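Local coordinates for putative pachytene checkpoint protein 2 (Caenorhabditis elegans, PDB 4XGU), which hydrolyses ATP as a hexameric AAA+ protein remodeler and probably plays a key role in chromosome recombination during meiosis, at residues 143-148 and 186-191; 72-77 and 148-153; 194-199 and 246-251; 300-305 and 316-321. All coordinates share one frame; numbering follows the deposited sequence.

Contact 1: residues 143-148 and 186-191; sequences SNLKNE and TSLCKG. With ADP (adenosine-5'-diphosphate), chain H.
Leu145, in the first turn of helix 145-161, meets Leu188 on the P-loop helix 185-199, methyl against methyl. Followed outward from CB, Leu188 has its CG anti to the carbonyl carbon (chi1 -79°), which carries the branch toward the other helix; there the two methyls part. CD1 lies 3.9 Å from Leu145 CD2, and CD2 lies 4.4 Å from Lys146 CG, against the aliphatic start of the lysine. The two leucines cross obliquely, and no hydrogen bond joins the segments. Lys146 leads its ammonium away from Leu188 to a salt bridge with Asp78, the carbonyl oxygens of Trp136 and Leu139, and a cation-pi contact with the Trp136 ring.

Just before Leu188, the start of the same helix grips the nucleotide. Thr186 gives two hydrogen bonds to a single beta-phosphate oxygen of ADP, from N to O2B at 2.7 Å and from OG1 to O2B at 2.8 Å. Ser187 does the same for the alpha-phosphate: its N reaches O1A at 2.8 Å with an N-H...O angle of 154°, and its OG reaches the same O1A at 3.2 Å. Thr186 closes the Walker A sequence, whose Gly184 and Lys185 also bind ADP. The chemistry is thus divided: the N-terminal end of the helix offers amides and hydroxyls to the phosphates, while Leu188 meets residues 143-148 through apolar contacts.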
loop_
_atom_site.group_PDB
_atom_site.type_symbol
_atom_site.label_atom_id
_atom_site.label_comp_id
_atom_site.label_asym_id
_atom_site.label_seq_id
_atom_site.Cartn_x
_atom_site.Cartn_y
_atom_site.Cartn_z
ATOM N N SER B 143 13.672 39.065 -15.751
ATOM C CA SER B 143 12.234 38.985 -15.972
ATOM C C SER B 143 11.430 39.999 -15.170
ATOM O O SER B 143 10.205 39.890 -15.087
ATOM C CB SER B 143 11.739 37.576 -15.642
ATOM O OG SER B 143 12.061 37.231 -14.306
ATOM N N ASN B 144 12.114 40.978 -14.584
ATOM C CA ASN B 144 11.476 41.945 -13.691
ATOM C C ASN B 144 10.784 41.243 -12.520
ATOM O O ASN B 144 9.839 41.767 -11.931
ATOM C CB ASN B 144 10.479 42.819 -14.460
ATOM C CG ASN B 144 10.303 44.191 -13.835
ATOM O OD1 ASN B 144 9.195 44.583 -13.468
ATOM N ND2 ASN B 144 11.402 44.927 -13.706
ATOM N N LEU B 145 11.283 40.054 -12.193
ATOM C CA LEU B 145 10.748 39.216 -11.125
ATOM C C LEU B 145 10.815 39.890 -9.761
ATOM O O LEU B 145 9.885 39.781 -8.963
ATOM C CB LEU B 145 11.512 37.890 -11.080
ATOM C CG LEU B 145 11.475 37.082 -9.779
ATOM C CD1 LEU B 145 10.103 36.470 -9.554
ATOM C CD2 LEU B 145 12.554 36.009 -9.775
ATOM N N LYS B 146 11.924 40.573 -9.498
ATOM C CA LYS B 146 12.137 41.231 -8.213
ATOM C C LYS B 146 11.066 42.281 -7.963
ATOM O O LYS B 146 10.516 42.364 -6.866
ATOM C CB LYS B 146 13.530 41.865 -8.154
ATOM C CG LYS B 146 14.669 40.853 -8.194
ATOM C CD LYS B 146 16.021 41.525 -8.416
ATOM C CE LYS B 146 16.360 42.485 -7.290
ATOM N NZ LYS B 146 17.636 43.218 -7.550
ATOM N N ASN B 147 10.761 43.072 -8.986
ATOM C CA ASN B 147 9.733 44.096 -8.860
ATOM C C ASN B 147 8.357 43.500 -8.608
ATOM O O ASN B 147 7.586 44.031 -7.808
ATOM C CB ASN B 147 9.693 44.977 -10.110
ATOM C CG ASN B 147 10.679 46.126 -10.043
ATOM O OD1 ASN B 147 11.027 46.600 -8.960
ATOM N ND2 ASN B 147 11.132 46.585 -11.205
ATOM N N GLU B 148 8.053 42.397 -9.285
ATOM C CA GLU B 148 6.729 41.786 -9.186
ATOM C C GLU B 148 6.467 41.243 -7.786
ATOM O O GLU B 148 5.409 41.487 -7.206
ATOM C CB GLU B 148 6.575 40.668 -10.220
ATOM C CG GLU B 148 6.701 41.135 -11.660
ATOM C CD GLU B 148 6.573 39.999 -12.657
ATOM O OE1 GLU B 148 6.928 40.201 -13.839
ATOM O OE2 GLU B 148 6.118 38.905 -12.262
ATOM N N THR B 186 15.698 31.407 -1.760
ATOM C CA THR B 186 15.905 31.750 -0.361
ATOM C C THR B 186 16.388 33.188 -0.234
ATOM O O THR B 186 15.879 33.950 0.587
ATOM C CB THR B 186 16.924 30.811 0.310
ATOM O OG1 THR B 186 16.495 29.451 0.162
ATOM C CG2 THR B 186 17.059 31.141 1.787
ATOM N N SER B 187 17.360 33.556 -1.066
ATOM C CA SER B 187 17.913 34.908 -1.060
ATOM C C SER B 187 16.834 35.950 -1.330
ATOM O O SER B 187 16.842 37.028 -0.734
ATOM C CB SER B 187 19.037 35.034 -2.091
ATOM O OG SER B 187 20.164 34.261 -1.715
ATOM N N LEU B 188 15.909 35.623 -2.228
ATOM C CA LEU B 188 14.765 36.488 -2.497
ATOM C C LEU B 188 13.941 36.709 -1.234
ATOM O O LEU B 188 13.573 37.837 -0.911
ATOM C CB LEU B 188 13.880 35.894 -3.594
ATOM C CG LEU B 188 14.340 36.057 -5.042
ATOM C CD1 LEU B 188 13.350 35.393 -5.985
ATOM C CD2 LEU B 188 14.497 37.528 -5.385
ATOM N N CYS B 189 13.656 35.624 -0.521
ATOM C CA CYS B 189 12.870 35.700 0.704
ATOM C C CYS B 189 13.576 36.517 1.779
ATOM O O CYS B 189 12.942 37.307 2.476
ATOM C CB CYS B 189 12.569 34.300 1.236
ATOM S SG CYS B 189 11.393 33.368 0.239
ATOM N N LYS B 190 14.883 36.316 1.914
ATOM C CA LYS B 190 15.666 37.058 2.891
ATOM C C LYS B 190 15.600 38.550 2.584
ATOM O O LYS B 190 15.209 39.354 3.432
ATOM C CB LYS B 190 17.124 36.593 2.896
ATOM C CG LYS B 190 17.341 35.100 3.075
ATOM C CD LYS B 190 17.181 34.670 4.518
ATOM C CE LYS B 190 17.983 33.406 4.814
ATOM N NZ LYS B 190 19.450 33.613 4.627
ATOM N N GLY B 191 15.975 38.908 1.360
ATOM C CA GLY B 191 16.038 40.300 0.953
ATOM C C GLY B 191 14.688 40.981 0.976
ATOM O O GLY B 191 14.582 42.164 1.316
HETATM P PB ADP H . 17.925 28.437 -3.515
HETATM O O1B ADP H . 17.468 28.432 -4.952
HETATM O O2B ADP H . 16.989 29.163 -2.580
HETATM O O3B ADP H . 18.385 27.089 -3.003
HETATM P PA ADP H . 19.698 30.274 -2.303
HETATM O O1A ADP H . 18.721 31.421 -2.204
HETATM O O2A ADP H . 19.942 29.379 -1.109
HETATM O O3A ADP H . 19.261 29.345 -3.550
HETATM O "O5'" ADP H . 21.114 30.900 -2.739
HETATM C "C5'" ADP H . 21.795 30.475 -3.915
HETATM C "C4'" ADP H . 23.111 31.234 -4.017
HETATM O "O4'" ADP H . 23.465 31.394 -5.393
HETATM C "C3'" ADP H . 23.003 32.623 -3.410
HETATM O "O3'" ADP H . 23.766 32.696 -2.203
HETATM C "C2'" ADP H . 23.561 33.574 -4.448
HETATM O "O2'" ADP H . 24.853 34.034 -4.038
HETATM C "C1'" ADP H . 23.687 32.765 -5.729
HETATM N N9 ADP H . 22.609 33.177 -6.664
HETATM C C8 ADP H . 21.586 32.394 -7.057
HETATM N N7 ADP H . 20.760 33.046 -7.914
HETATM C C5 ADP H . 21.258 34.283 -8.082
HETATM C C6 ADP H . 20.873 35.483 -8.857
HETATM N N6 ADP H . 19.766 35.477 -9.637
HETATM N N1 ADP H . 21.662 36.574 -8.760
HETATM C C2 ADP H . 22.764 36.583 -7.984
HETATM N N3 ADP H . 23.174 35.531 -7.252
HETATM C C4 ADP H . 22.477 34.368 -7.259
#

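Contact 2: residues 72-77 and 148-153; sequences GTCELR and EVMSYV
This is a small, partly buried van der Waals contact between Cys74, in the loop that leaves strand 68-72 of the Pch2 N-terminal domain, and Met150 and Ser151 on helix 145-161. The backbones come closest at Cys74 and Ser151, with CA atoms 6.4 Å apart. Cys74 SG, turned anti to its own carbonyl carbon (chi1 -61°), rests over the helix surface, 3.6 Å from Ser151 CB and 4.1 Å from Met150 CG.

Ser151 thus offers its CB, not its hydroxyl, to the sulfur. Its OG, placed between backbone N and carbonyl carbon (chi1 67°), bonds instead to the carbonyl oxygen of Asn147 one turn back. Met150 bends at chi2, and past its CG it runs on to Leu192 and His195 of helix 185-199. On the loop side, Thr73 OG1 accepts the amide of Glu75 at 3.1 Å in an ST turn that shapes the chain around Cys74. Ser396 of the second subunit also packs on Ser151, so this part of the helix also takes part in a subunit interface.

With a thiol against carbon, the Cys74 contact itself depends on shape and dispersion; a directional tie between loop and helix comes from the weak hydrogen bond of Asn147 ND2 to Leu76 O.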
loop_
_atom_site.group_PDB
_atom_site.type_symbol
_atom_site.label_atom_id
_atom_site.label_comp_id
_atom_site.label_asym_id
_atom_site.label_seq_id
_atom_site.Cartn_x
_atom_site.Cartn_y
_atom_site.Cartn_z
ATOM N N GLY B 72 14.340 53.381 -4.550
ATOM C CA GLY B 72 13.743 52.369 -5.398
ATOM C C GLY B 72 12.258 52.533 -5.633
ATOM O O GLY B 72 11.529 53.051 -4.786
ATOM N N THR B 73 11.813 52.086 -6.802
ATOM C CA THR B 73 10.398 52.066 -7.133
ATOM C C THR B 73 10.081 50.832 -7.961
ATOM O O THR B 73 10.968 50.248 -8.585
ATOM C CB THR B 73 9.975 53.309 -7.918
ATOM O OG1 THR B 73 8.579 53.220 -8.228
ATOM C CG2 THR B 73 10.768 53.398 -9.211
ATOM N N CYS B 74 8.813 50.440 -7.967
ATOM C CA CYS B 74 8.381 49.283 -8.738
ATOM C C CYS B 74 7.880 49.711 -10.113
ATOM O O CYS B 74 7.600 48.876 -10.969
ATOM C CB CYS B 74 7.298 48.514 -7.980
ATOM S SG CYS B 74 7.851 47.865 -6.375
ATOM N N GLU B 75 7.783 51.023 -10.317
ATOM C CA GLU B 75 7.350 51.584 -11.593
ATOM C C GLU B 75 8.442 51.475 -12.653
ATOM O O GLU B 75 8.154 51.342 -13.843
ATOM C CB GLU B 75 6.944 53.050 -11.425
ATOM C CG GLU B 75 5.887 53.295 -10.361
ATOM C CD GLU B 75 5.569 54.769 -10.182
ATOM O OE1 GLU B 75 4.903 55.347 -11.067
ATOM O OE2 GLU B 75 5.988 55.351 -9.158
ATOM N N LEU B 76 9.695 51.541 -12.216
ATOM C CA LEU B 76 10.829 51.511 -13.135
ATOM C C LEU B 76 11.513 50.151 -13.161
ATOM O O LEU B 76 11.358 49.345 -12.244
ATOM C CB LEU B 76 11.853 52.590 -12.768
ATOM C CG LEU B 76 11.664 53.977 -13.387
ATOM C CD1 LEU B 76 12.772 54.916 -12.939
ATOM C CD2 LEU B 76 11.614 53.888 -14.907
ATOM N N ARG B 77 12.274 49.913 -14.224
ATOM C CA ARG B 77 13.029 48.678 -14.378
ATOM C C ARG B 77 14.079 48.572 -13.271
ATOM O O ARG B 77 14.482 49.582 -12.692
ATOM C CB ARG B 77 13.676 48.623 -15.767
ATOM C CG ARG B 77 14.418 47.334 -16.076
ATOM C CD ARG B 77 14.893 47.288 -17.516
ATOM N NE ARG B 77 13.878 46.731 -18.404
ATOM C CZ ARG B 77 13.038 47.459 -19.134
ATOM N NH1 ARG B 77 13.091 48.784 -19.089
ATOM N NH2 ARG B 77 12.147 46.860 -19.915
ATOM N N GLU B 148 8.053 42.397 -9.285
ATOM C CA GLU B 148 6.729 41.786 -9.186
ATOM C C GLU B 148 6.467 41.243 -7.786
ATOM O O GLU B 148 5.409 41.487 -7.206
ATOM C CB GLU B 148 6.575 40.668 -10.220
ATOM C CG GLU B 148 6.701 41.135 -11.660
ATOM C CD GLU B 148 6.573 39.999 -12.657
ATOM O OE1 GLU B 148 6.928 40.201 -13.839
ATOM O OE2 GLU B 148 6.118 38.905 -12.262
ATOM N N VAL B 149 7.435 40.508 -7.252
ATOM C CA VAL B 149 7.323 39.943 -5.911
ATOM C C VAL B 149 7.280 41.040 -4.850
ATOM O O VAL B 149 6.433 41.018 -3.954
ATOM C CB VAL B 149 8.492 38.991 -5.610
ATOM C CG1 VAL B 149 8.476 38.572 -4.149
ATOM C CG2 VAL B 149 8.430 37.775 -6.519
ATOM N N MET B 150 8.197 41.995 -4.968
ATOM C CA MET B 150 8.289 43.120 -4.041
ATOM C C MET B 150 6.968 43.877 -3.900
ATOM O O MET B 150 6.461 44.054 -2.790
ATOM C CB MET B 150 9.392 44.080 -4.500
ATOM C CG MET B 150 9.570 45.312 -3.630
ATOM S SD MET B 150 10.162 44.919 -1.974
ATOM C CE MET B 150 10.574 46.559 -1.379
ATOM N N SER B 151 6.406 44.314 -5.024
ATOM C CA SER B 151 5.196 45.130 -4.995
ATOM C C SER B 151 3.983 44.344 -4.505
ATOM O O SER B 151 3.152 44.876 -3.768
ATOM C CB SER B 151 4.910 45.717 -6.379
ATOM O OG SER B 151 4.573 44.701 -7.304
ATOM N N TYR B 152 3.887 43.080 -4.911
ATOM C CA TYR B 152 2.747 42.246 -4.547
ATOM C C TYR B 152 2.732 41.937 -3.057
ATOM O O TYR B 152 1.702 42.071 -2.398
ATOM C CB TYR B 152 2.757 40.940 -5.345
ATOM C CG TYR B 152 1.473 40.145 -5.258
ATOM C CD1 TYR B 152 1.286 39.195 -4.261
ATOM C CD2 TYR B 152 0.451 40.337 -6.178
ATOM C CE1 TYR B 152 0.116 38.462 -4.183
ATOM C CE2 TYR B 152 -0.721 39.609 -6.108
ATOM C CZ TYR B 152 -0.883 38.673 -5.109
ATOM O OH TYR B 152 -2.050 37.945 -5.034
ATOM N N VAL B 153 3.876 41.520 -2.529
ATOM C CA VAL B 153 3.964 41.132 -1.127
ATOM C C VAL B 153 3.792 42.355 -0.232
ATOM O O VAL B 153 3.215 42.265 0.855
ATOM C CB VAL B 153 5.295 40.425 -0.826
ATOM C CG1 VAL B 153 5.420 40.133 0.647
ATOM C CG2 VAL B 153 5.386 39.131 -1.619
#

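Contact 3: residues 194-199 and 246-251; sequences QHLSIR and MVFVLI
Leu196 and Phe248 form the tight part of this contact. The leucine, with CG anti to its carbonyl carbon (chi1 -74°), lies across the end of the phenylalanine at about a right angle. Its CB approaches Phe248 CZ obliquely at 3.8 Å, and its CD1 reaches round to Phe248 CE2 at 3.9 Å. The ring tip is therefore touched by both the root and one branch of the same side chain. Phe248 is brought up to the helix by a chi1 of -71°, and Leu294 and Leu296 of the adjacent strand 293-299 also pack on it.

Strand 246-251 is one of the parallel strands at the centre of the AAA+ sheet, and its neighbours are 206-212 and 293-299. Helix 185-199, which follows the P-loop, lies over one face of that sheet and runs nearly antiparallel to the strand: the segment axes make 172° and approach to 10.3 Å. This is the helix-on-sheet layering of a P-loop NTPase core, and the contact is at the far end of the helix from the nucleotide.

Packing is looser at Met246. Its SD remains 4.3 Å from Ser197 CA and 4.3 Å from Leu196 O, so among residues 194-199 the thioether meets backbone atoms, not a side-chain tip. The Ser197 hydroxyl turns back into its own helix, where OG donates to Gln194 O at 2.6 Å, coming from above the carbonyl plane. The looser end is nonetheless buried, since Ser207 of strand 206-212 touches both Met246 and Ser197, and Tyr204 packs on Met246.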
loop_
_atom_site.group_PDB
_atom_site.type_symbol
_atom_site.label_atom_id
_atom_site.label_comp_id
_atom_site.label_asym_id
_atom_site.label_seq_id
_atom_site.Cartn_x
_atom_site.Cartn_y
_atom_site.Cartn_z
ATOM N N GLN B 194 13.849 41.815 4.390
ATOM C CA GLN B 194 14.745 42.889 4.807
ATOM C C GLN B 194 14.159 44.245 4.437
ATOM O O GLN B 194 14.144 45.171 5.248
ATOM C CB GLN B 194 16.126 42.722 4.169
ATOM C CG GLN B 194 17.159 43.762 4.600
ATOM C CD GLN B 194 17.857 43.401 5.902
ATOM O OE1 GLN B 194 17.436 42.493 6.619
ATOM N NE2 GLN B 194 18.932 44.114 6.211
ATOM N N HIS B 195 13.669 44.353 3.207
ATOM C CA HIS B 195 13.105 45.605 2.727
ATOM C C HIS B 195 11.782 45.913 3.418
ATOM O O HIS B 195 11.551 47.040 3.859
ATOM C CB HIS B 195 12.916 45.568 1.207
ATOM C CG HIS B 195 14.159 45.891 0.434
ATOM N ND1 HIS B 195 14.703 47.157 0.396
ATOM C CD2 HIS B 195 14.960 45.114 -0.334
ATOM C CE1 HIS B 195 15.789 47.145 -0.357
ATOM N NE2 HIS B 195 15.967 45.918 -0.812
ATOM N N LEU B 196 10.916 44.911 3.512
ATOM C CA LEU B 196 9.601 45.099 4.112
ATOM C C LEU B 196 9.694 45.574 5.556
ATOM O O LEU B 196 8.913 46.419 5.984
ATOM C CB LEU B 196 8.797 43.806 4.041
ATOM C CG LEU B 196 8.263 43.448 2.654
ATOM C CD1 LEU B 196 7.590 42.093 2.691
ATOM C CD2 LEU B 196 7.294 44.514 2.161
ATOM N N SER B 197 10.655 45.037 6.301
ATOM C CA SER B 197 10.862 45.439 7.689
ATOM C C SER B 197 11.205 46.926 7.795
ATOM O O SER B 197 10.820 47.594 8.755
ATOM C CB SER B 197 11.969 44.603 8.326
ATOM O OG SER B 197 13.211 44.847 7.690
ATOM N N ILE B 198 11.929 47.437 6.807
ATOM C CA ILE B 198 12.276 48.854 6.766
ATOM C C ILE B 198 11.112 49.685 6.225
ATOM O O ILE B 198 10.791 50.743 6.764
ATOM C CB ILE B 198 13.530 49.102 5.907
ATOM C CG1 ILE B 198 14.740 48.391 6.516
ATOM C CG2 ILE B 198 13.808 50.590 5.777
ATOM C CD1 ILE B 198 15.951 48.382 5.615
ATOM N N ARG B 199 10.483 49.194 5.161
ATOM C CA ARG B 199 9.329 49.858 4.560
ATOM C C ARG B 199 8.198 50.073 5.561
ATOM O O ARG B 199 7.537 51.109 5.550
ATOM C CB ARG B 199 8.808 49.046 3.375
ATOM C CG ARG B 199 9.390 49.431 2.026
ATOM C CD ARG B 199 8.366 50.197 1.203
ATOM N NE ARG B 199 8.390 49.812 -0.206
ATOM C CZ ARG B 199 7.316 49.442 -0.898
ATOM N NH1 ARG B 199 6.127 49.408 -0.311
ATOM N NH2 ARG B 199 7.430 49.110 -2.177
ATOM N N MET B 246 6.095 42.684 13.355
ATOM C CA MET B 246 5.792 41.753 12.278
ATOM C C MET B 246 6.787 40.603 12.274
ATOM O O MET B 246 7.988 40.802 12.473
ATOM C CB MET B 246 5.774 42.465 10.920
ATOM C CG MET B 246 7.116 42.984 10.433
ATOM S SD MET B 246 6.956 44.034 8.969
ATOM C CE MET B 246 5.875 43.040 7.943
ATOM N N VAL B 247 6.276 39.392 12.073
ATOM C CA VAL B 247 7.125 38.210 12.055
ATOM C C VAL B 247 7.128 37.573 10.665
ATOM O O VAL B 247 6.109 37.536 9.972
ATOM C CB VAL B 247 6.688 37.179 13.135
ATOM C CG1 VAL B 247 6.234 37.901 14.398
ATOM C CG2 VAL B 247 5.587 36.271 12.630
ATOM N N PHE B 248 8.300 37.112 10.248
ATOM C CA PHE B 248 8.452 36.446 8.964
ATOM C C PHE B 248 8.813 34.989 9.183
ATOM O O PHE B 248 9.716 34.680 9.958
ATOM C CB PHE B 248 9.526 37.126 8.116
ATOM C CG PHE B 248 9.126 38.469 7.583
ATOM C CD1 PHE B 248 9.341 39.618 8.328
ATOM C CD2 PHE B 248 8.549 38.588 6.332
ATOM C CE1 PHE B 248 8.979 40.861 7.837
ATOM C CE2 PHE B 248 8.184 39.825 5.834
ATOM C CZ PHE B 248 8.400 40.964 6.587
ATOM N N VAL B 249 8.114 34.089 8.504
ATOM C CA VAL B 249 8.440 32.677 8.612
ATOM C C VAL B 249 8.909 32.133 7.275
ATOM O O VAL B 249 8.139 32.060 6.317
ATOM C CB VAL B 249 7.245 31.855 9.109
ATOM C CG1 VAL B 249 7.600 30.379 9.143
ATOM C CG2 VAL B 249 6.810 32.336 10.484
ATOM N N LEU B 250 10.183 31.764 7.212
ATOM C CA LEU B 250 10.746 31.172 6.009
ATOM C C LEU B 250 10.834 29.657 6.158
ATOM O O LEU B 250 11.274 29.151 7.190
ATOM C CB LEU B 250 12.126 31.759 5.712
ATOM C CG LEU B 250 12.870 31.138 4.529
ATOM C CD1 LEU B 250 12.074 31.320 3.250
ATOM C CD2 LEU B 250 14.258 31.735 4.388
ATOM N N ILE B 251 10.405 28.941 5.125
ATOM C CA ILE B 251 10.452 27.484 5.126
ATOM C C ILE B 251 11.172 26.976 3.876
ATOM O O ILE B 251 10.696 27.159 2.756
ATOM C CB ILE B 251 9.036 26.884 5.204
ATOM C CG1 ILE B 251 8.337 27.351 6.483
ATOM C CG2 ILE B 251 9.092 25.367 5.150
ATOM C CD1 ILE B 251 6.846 27.131 6.487
#

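Contact 4: residues 300-305 and 316-321; sequences NLESTL and VKNVGQ
Two extended or irregular lengths of chain face each other here without sharing a backbone hydrogen bond. Residues 300-305 form the loop after strand 293-299, while 316-318 end one of the two edge strands of the sheet in this chain and 319-321 lead out of it. The CA atoms remain well apart, 8.6 Å between Glu302 and Asn318 and 10.4 Å between Leu305 and Val316, so side chains alone span the gap.

Two pairs do so. Leu305 CD1 packs on Val316 CG1 at 4.2 Å, the two side chains sliding past each other in opposite directions. Val316, with CG1 anti to its backbone N (chi1 177°), presents that methyl to the leucine. Leu176 of strand 174-178 and Val310 of helix 307-312 touch both residues and extend this apolar patch.

Glu302 and Asn318 make up the polar, exposed half. The glutamate is extended beyond CG, yet its OE1 comes only to 4.2 Å from Asn318 ND2, a long approach. Carboxylate and amide planes stand 58° apart, and the pair is best read as polar neighbours.

At the start of the loop Asn300 turns elsewhere, bonding Lys185 and Glu253 and touching ADP. A polar residue directly after this strand, reaching the Walker A lysine beside the nucleotide, is consistent with the sensor 1 position of AAA+ ATPases.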
loop_
_atom_site.group_PDB
_atom_site.type_symbol
_atom_site.label_atom_id
_atom_site.label_comp_id
_atom_site.label_asym_id
_atom_site.label_seq_id
_atom_site.Cartn_x
_atom_site.Cartn_y
_atom_site.Cartn_z
ATOM N N ASN B 300 12.531 23.536 -3.888
ATOM C CA ASN B 300 13.637 23.296 -4.811
ATOM C C ASN B 300 13.255 22.355 -5.948
ATOM O O ASN B 300 13.951 22.277 -6.960
ATOM C CB ASN B 300 14.846 22.739 -4.057
ATOM C CG ASN B 300 15.548 23.792 -3.220
ATOM O OD1 ASN B 300 15.531 24.979 -3.552
ATOM N ND2 ASN B 300 16.174 23.364 -2.130
ATOM N N LEU B 301 12.151 21.636 -5.777
ATOM C CA LEU B 301 11.656 20.742 -6.817
ATOM C C LEU B 301 10.684 21.478 -7.730
ATOM O O LEU B 301 9.903 22.311 -7.275
ATOM C CB LEU B 301 10.978 19.515 -6.200
ATOM C CG LEU B 301 10.307 18.519 -7.153
ATOM C CD1 LEU B 301 11.347 17.778 -7.985
ATOM C CD2 LEU B 301 9.421 17.546 -6.383
ATOM N N GLU B 302 10.734 21.165 -9.020
ATOM C CA GLU B 302 9.825 21.770 -9.984
ATOM C C GLU B 302 8.861 20.727 -10.552
ATOM O O GLU B 302 9.225 19.561 -10.719
ATOM C CB GLU B 302 10.617 22.439 -11.111
ATOM C CG GLU B 302 9.836 23.472 -11.903
ATOM C CD GLU B 302 10.694 24.171 -12.943
ATOM O OE1 GLU B 302 10.379 25.327 -13.300
ATOM O OE2 GLU B 302 11.685 23.563 -13.400
ATOM N N SER B 303 7.626 21.160 -10.803
ATOM C CA SER B 303 6.601 20.381 -11.509
ATOM C C SER B 303 6.001 19.199 -10.736
ATOM O O SER B 303 5.354 18.340 -11.331
ATOM C CB SER B 303 7.154 19.866 -12.842
ATOM O OG SER B 303 6.254 18.954 -13.444
ATOM N N THR B 304 6.203 19.152 -9.423
ATOM C CA THR B 304 5.509 18.168 -8.592
ATOM C C THR B 304 5.077 18.835 -7.291
ATOM O O THR B 304 5.189 18.265 -6.205
ATOM C CB THR B 304 6.382 16.931 -8.297
ATOM O OG1 THR B 304 7.162 16.608 -9.454
ATOM C CG2 THR B 304 5.512 15.727 -7.936
ATOM N N LEU B 305 4.578 20.058 -7.426
ATOM C CA LEU B 305 4.172 20.875 -6.291
ATOM C C LEU B 305 3.008 20.261 -5.526
ATOM O O LEU B 305 2.060 19.754 -6.125
ATOM C CB LEU B 305 3.796 22.275 -6.769
ATOM C CG LEU B 305 4.536 23.445 -6.129
ATOM C CD1 LEU B 305 4.126 24.745 -6.800
ATOM C CD2 LEU B 305 4.261 23.489 -4.635
ATOM N N VAL B 316 2.073 32.200 -6.385
ATOM C CA VAL B 316 3.116 31.220 -6.653
ATOM C C VAL B 316 3.994 31.704 -7.796
ATOM O O VAL B 316 3.528 31.850 -8.927
ATOM C CB VAL B 316 2.529 29.847 -7.007
ATOM C CG1 VAL B 316 3.643 28.869 -7.342
ATOM C CG2 VAL B 316 1.678 29.320 -5.862
ATOM N N LYS B 317 5.265 31.959 -7.497
ATOM C CA LYS B 317 6.206 32.446 -8.497
ATOM C C LYS B 317 7.255 31.402 -8.853
ATOM O O LYS B 317 7.908 30.836 -7.975
ATOM C CB LYS B 317 6.894 33.720 -8.008
ATOM C CG LYS B 317 6.213 34.998 -8.452
ATOM C CD LYS B 317 6.245 35.131 -9.966
ATOM C CE LYS B 317 5.517 36.382 -10.426
ATOM N NZ LYS B 317 5.570 36.544 -11.906
ATOM N N ASN B 318 7.413 31.155 -10.149
ATOM C CA ASN B 318 8.438 30.245 -10.638
ATOM C C ASN B 318 9.718 30.988 -10.985
ATOM O O ASN B 318 9.713 31.903 -11.805
ATOM C CB ASN B 318 7.938 29.470 -11.859
ATOM C CG ASN B 318 7.196 28.202 -11.479
ATOM O OD1 ASN B 318 6.065 27.970 -11.913
ATOM N ND2 ASN B 318 7.832 27.372 -10.660
ATOM N N VAL B 319 10.815 30.592 -10.349
ATOM C CA VAL B 319 12.111 31.196 -10.620
ATOM C C VAL B 319 12.975 30.228 -11.416
ATOM O O VAL B 319 13.341 29.161 -10.921
ATOM C CB VAL B 319 12.836 31.583 -9.323
ATOM C CG1 VAL B 319 14.021 32.467 -9.635
ATOM C CG2 VAL B 319 11.881 32.290 -8.377
ATOM N N GLY B 320 13.293 30.595 -12.652
ATOM C CA GLY B 320 14.045 29.712 -13.522
ATOM C C GLY B 320 15.538 29.955 -13.451
ATOM O O GLY B 320 15.985 30.937 -12.856
ATOM N N GLN B 321 16.311 29.052 -14.048
ATOM C CA GLN B 321 17.750 29.250 -14.173
ATOM C C GLN B 321 18.000 30.483 -15.036
ATOM O O GLN B 321 17.253 30.737 -15.981
ATOM C CB GLN B 321 18.424 28.013 -14.777
ATOM C CG GLN B 321 18.275 26.732 -13.955
ATOM C CD GLN B 321 19.209 26.672 -12.751
ATOM O OE1 GLN B 321 19.758 27.687 -12.318
ATOM N NE2 GLN B 321 19.393 25.474 -12.207
#

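How the contacts relate
Contacts 1 and 3 are buried in the ATPase core and share helix 185-199, which meets phosphate at its start and sheet near its end. Contact 2 is partly buried and contact 4 lies at the surface. Contacts 1 and 2 share helix 145-161 and Glu148, whose OE2 forms a salt bridge with Lys317 NZ, tying both to the edge strand of contact 4. Val153 of contact 2 packs on Leu196 of contact 3, continuing the apolar layer between the helices. No contact has a hydrogen bond between its segments: contact 1 is leucine packing, contact 3 adds a thioether to an aromatic-aliphatic pair, contact 2 turns on a thiol, and 4 mixes an apolar pair with a long polar one.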